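Local coordinates for protein EvdO2 (Micromonospora carbonacea, PDB 4XAB) that probably catalyses an oxidative cyclization in orthosomycin biosynthesis, as a metal-dependent oxygenase with a double-stranded beta-helix fold, at residues P27-E32 against G204-H209. Residues are numbered along the deposited sequence; the frame is centred on the assembly and turned at random. Where two conformers were deposited one is given.
Sequences PQVASE and GGAVVH
Val29 N and Ala30 N both donate to Gly204 O; the two amides converge on one carbonyl oxygen and join the loop after strand 23-26 to the turn that leads into strand 206-210. The two bonds differ in quality. Ala30 N lies 3.0 Å from Gly204 O, in the carbonyl plane on a lone pair, with an N-H...O angle of 161°. Val29 N is nearer to Gly204 O, at 2.8 Å, yet its bond is more bent (139°) and the donor is tilted 22° from that plane. Successive amides can converge in this way because the chain turns around the carbonyl.

The loop also braces itself. The side chain of Gln28 runs out from CA with CG anti to the backbone N, then turns about the CB-CG bond and brings NE2 to Ala30 O at 2.8 Å along an almost straight N-H, with the oxygen in the amide plane. The CA of Gly204 makes a CA-H...O contact to the same Ala30 O, and Gly205 CA approaches Pro27 O to 3.1 Å. Gly204 has a positive phi, and the lack of side chains lets both carbonyls come close.

Side-chain packing is slight: Val29 CG1 meets Ala206 CB at 3.7 Å. Both side chains also touch Thr148 of strand 139-149, and Val29 reaches on to His90 and Ile97 of helix 89-102. Ala206 pairs through its backbone with Leu26, within the antiparallel sheet of the double-stranded beta-helix; farther along strand 206-210, His209 NE2 is hydrogen-bonded to the nickel ligand Asp131.

Backbone polarity therefore carries most of this junction: a buried carbonyl is satisfied by two amides, and two glycines permit the close approach where the chain leaves the sheet for helix 32-45.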
ATOM      1  N   PRO A  27       3.828  -2.477 -15.008  1.00 15.63           N
ATOM      2  CA  PRO A  27       2.931  -3.546 -15.458  1.00 18.42           C
ATOM      3  C   PRO A  27       3.262  -4.940 -14.926  1.00 17.70           C
ATOM      4  O   PRO A  27       2.336  -5.720 -14.688  1.00 16.66           O
ATOM      5  CB  PRO A  27       3.083  -3.506 -16.982  1.00 22.14           C
ATOM      6  CG  PRO A  27       3.413  -2.088 -17.270  1.00 21.07           C
ATOM      7  CD  PRO A  27       4.327  -1.666 -16.139  1.00 15.06           C
ATOM      8  N   GLN A  28       4.537  -5.258 -14.742  1.00 15.49           N
ATOM      9  CA  GLN A  28       4.901  -6.592 -14.290  1.00 14.29           C
ATOM     10  C   GLN A  28       6.165  -6.558 -13.429  1.00 16.84           C
ATOM     11  O   GLN A  28       7.278  -6.672 -13.944  1.00 20.49           O
ATOM     12  CB  GLN A  28       5.106  -7.526 -15.489  1.00 18.63           C
ATOM     13  CG  GLN A  28       5.412  -8.980 -15.102  1.00 23.15           C
ATOM     14  CD  GLN A  28       4.315  -9.961 -15.495  1.00 22.84           C
ATOM     15  OE1 GLN A  28       3.860  -9.978 -16.637  1.00 22.01           O
ATOM     16  NE2 GLN A  28       3.879 -10.785 -14.534  1.00 20.98           N
ATOM     17  N   VAL A  29       6.007  -6.393 -12.124  1.00 15.41           N
ATOM     18  CA  VAL A  29       7.168  -6.337 -11.239  0.65 13.14           C
ATOM     19  C   VAL A  29       7.445  -7.719 -10.625  1.00 19.12           C
ATOM     20  O   VAL A  29       8.539  -7.978 -10.140  1.00 19.34           O
ATOM     21  CB  VAL A  29       6.983  -5.276 -10.128  0.65 16.87           C
ATOM     22  CG1 VAL A  29       6.074  -5.789  -9.025  0.65 22.98           C
ATOM     23  CG2 VAL A  29       8.338  -4.866  -9.539  0.65 15.10           C
ATOM     24  N   ALA A  30       6.438  -8.588 -10.647  1.00 19.62           N
ATOM     25  CA  ALA A  30       6.581  -9.967 -10.204  1.00 17.25           C
ATOM     26  C   ALA A  30       6.196 -10.857 -11.364  1.00 20.68           C
ATOM     27  O   ALA A  30       5.203 -10.596 -12.039  1.00 19.74           O
ATOM     28  CB  ALA A  30       5.708 -10.263  -8.988  1.00 19.18           C
ATOM     29  N   SER A  31       6.990 -11.896 -11.604  1.00 19.60           N
ATOM     30  CA  SER A  31       6.708 -12.835 -12.682  1.00 21.28           C
ATOM     31  C   SER A  31       5.508 -13.681 -12.327  1.00 25.67           C
ATOM     32  O   SER A  31       5.100 -13.726 -11.170  1.00 21.18           O
ATOM     33  CB  SER A  31       7.900 -13.742 -12.933  1.00 22.28           C
ATOM     34  OG  SER A  31       8.033 -14.654 -11.851  1.00 25.83           O
ATOM     35  N   GLU A  32       4.976 -14.388 -13.318  1.00 28.14           N
ATOM     36  CA  GLU A  32       3.847 -15.276 -13.090  1.00 32.52           C
ATOM     37  C   GLU A  32       4.166 -16.332 -12.030  1.00 28.11           C
ATOM     38  O   GLU A  32       3.309 -16.674 -11.215  1.00 28.82           O
ATOM     39  CB  GLU A  32       3.427 -15.942 -14.401  1.00 42.21           C
ATOM     40  CG  GLU A  32       2.116 -16.696 -14.315  1.00 49.18           C
ATOM     41  CD  GLU A  32       1.630 -17.166 -15.669  1.00 52.03           C
ATOM     42  OE1 GLU A  32       2.365 -16.984 -16.662  1.00 49.18           O
ATOM     43  OE2 GLU A  32       0.511 -17.716 -15.738  1.00 59.03           O
ATOM     44  N   GLY A 204       0.714  -9.436 -10.684  1.00 16.32           N
ATOM     45  CA  GLY A 204       2.146  -9.203 -10.752  1.00 14.48           C
ATOM     46  C   GLY A 204       2.517  -7.773 -11.088  1.00 15.08           C
ATOM     47  O   GLY A 204       3.695  -7.418 -11.041  1.00 15.35           O
ATOM     48  N   GLY A 205       1.519  -6.962 -11.436  1.00 13.51           N
ATOM     49  CA  GLY A 205       1.723  -5.536 -11.644  1.00 11.08           C
ATOM     50  C   GLY A 205       1.841  -4.832 -10.308  1.00 11.22           C
ATOM     51  O   GLY A 205       1.505  -5.401  -9.276  1.00 13.90           O
ATOM     52  N   ALA A 206       2.331  -3.600 -10.326  1.00 11.17           N
ATOM     53  CA  ALA A 206       2.421  -2.826  -9.087  1.00 12.86           C
ATOM     54  C   ALA A 206       2.166  -1.373  -9.343  1.00 10.80           C
ATOM     55  O   ALA A 206       2.362  -0.871 -10.449  1.00 13.17           O
ATOM     56  CB  ALA A 206       3.792  -2.990  -8.418  1.00 13.06           C
ATOM     57  N   VAL A 207       1.738  -0.680  -8.292  1.00 11.15           N
ATOM     58  CA  VAL A 207       1.747   0.758  -8.310  1.00 12.99           C
ATOM     59  C   VAL A 207       2.727   1.197  -7.234  1.00 10.92           C
ATOM     60  O   VAL A 207       2.906   0.525  -6.201  1.00 12.75           O
ATOM     61  CB  VAL A 207       0.347   1.374  -8.067  1.00 16.96           C
ATOM     62  CG1 VAL A 207      -0.538   1.153  -9.283  1.00 21.83           C
ATOM     63  CG2 VAL A 207      -0.288   0.773  -6.842  1.00 18.31           C
ATOM     64  N   VAL A 208       3.400   2.288  -7.537  1.00 11.40           N
ATOM     65  CA  VAL A 208       4.385   2.881  -6.628  1.00 11.69           C
ATOM     66  C   VAL A 208       3.931   4.293  -6.275  1.00 13.17           C
ATOM     67  O   VAL A 208       3.603   5.054  -7.169  1.00 16.29           O
ATOM     68  CB  VAL A 208       5.768   2.935  -7.295  1.00 13.84           C
ATOM     69  CG1 VAL A 208       6.820   3.457  -6.318  1.00 12.29           C
ATOM     70  CG2 VAL A 208       6.147   1.545  -7.843  1.00 15.12           C
ATOM     71  N   HIS A 209       3.907   4.667  -4.993  1.00 13.03           N
ATOM     72  CA  HIS A 209       3.561   6.055  -4.683  1.00 12.87           C
ATOM     73  C   HIS A 209       4.348   6.624  -3.524  1.00 10.34           C
ATOM     74  O   HIS A 209       4.710   5.925  -2.572  1.00 14.49           O
ATOM     75  CB  HIS A 209       2.056   6.236  -4.388  1.00 14.25           C
ATOM     76  CG  HIS A 209       1.540   5.424  -3.240  1.00 16.17           C
ATOM     77  ND1 HIS A 209       0.953   4.187  -3.411  1.00 17.67           N
ATOM     78  CD2 HIS A 209       1.484   5.687  -1.910  1.00 18.82           C
ATOM     79  CE1 HIS A 209       0.584   3.713  -2.235  1.00 17.96           C
ATOM     80  NE2 HIS A 209       0.886   4.606  -1.310  1.00 21.09           N
TER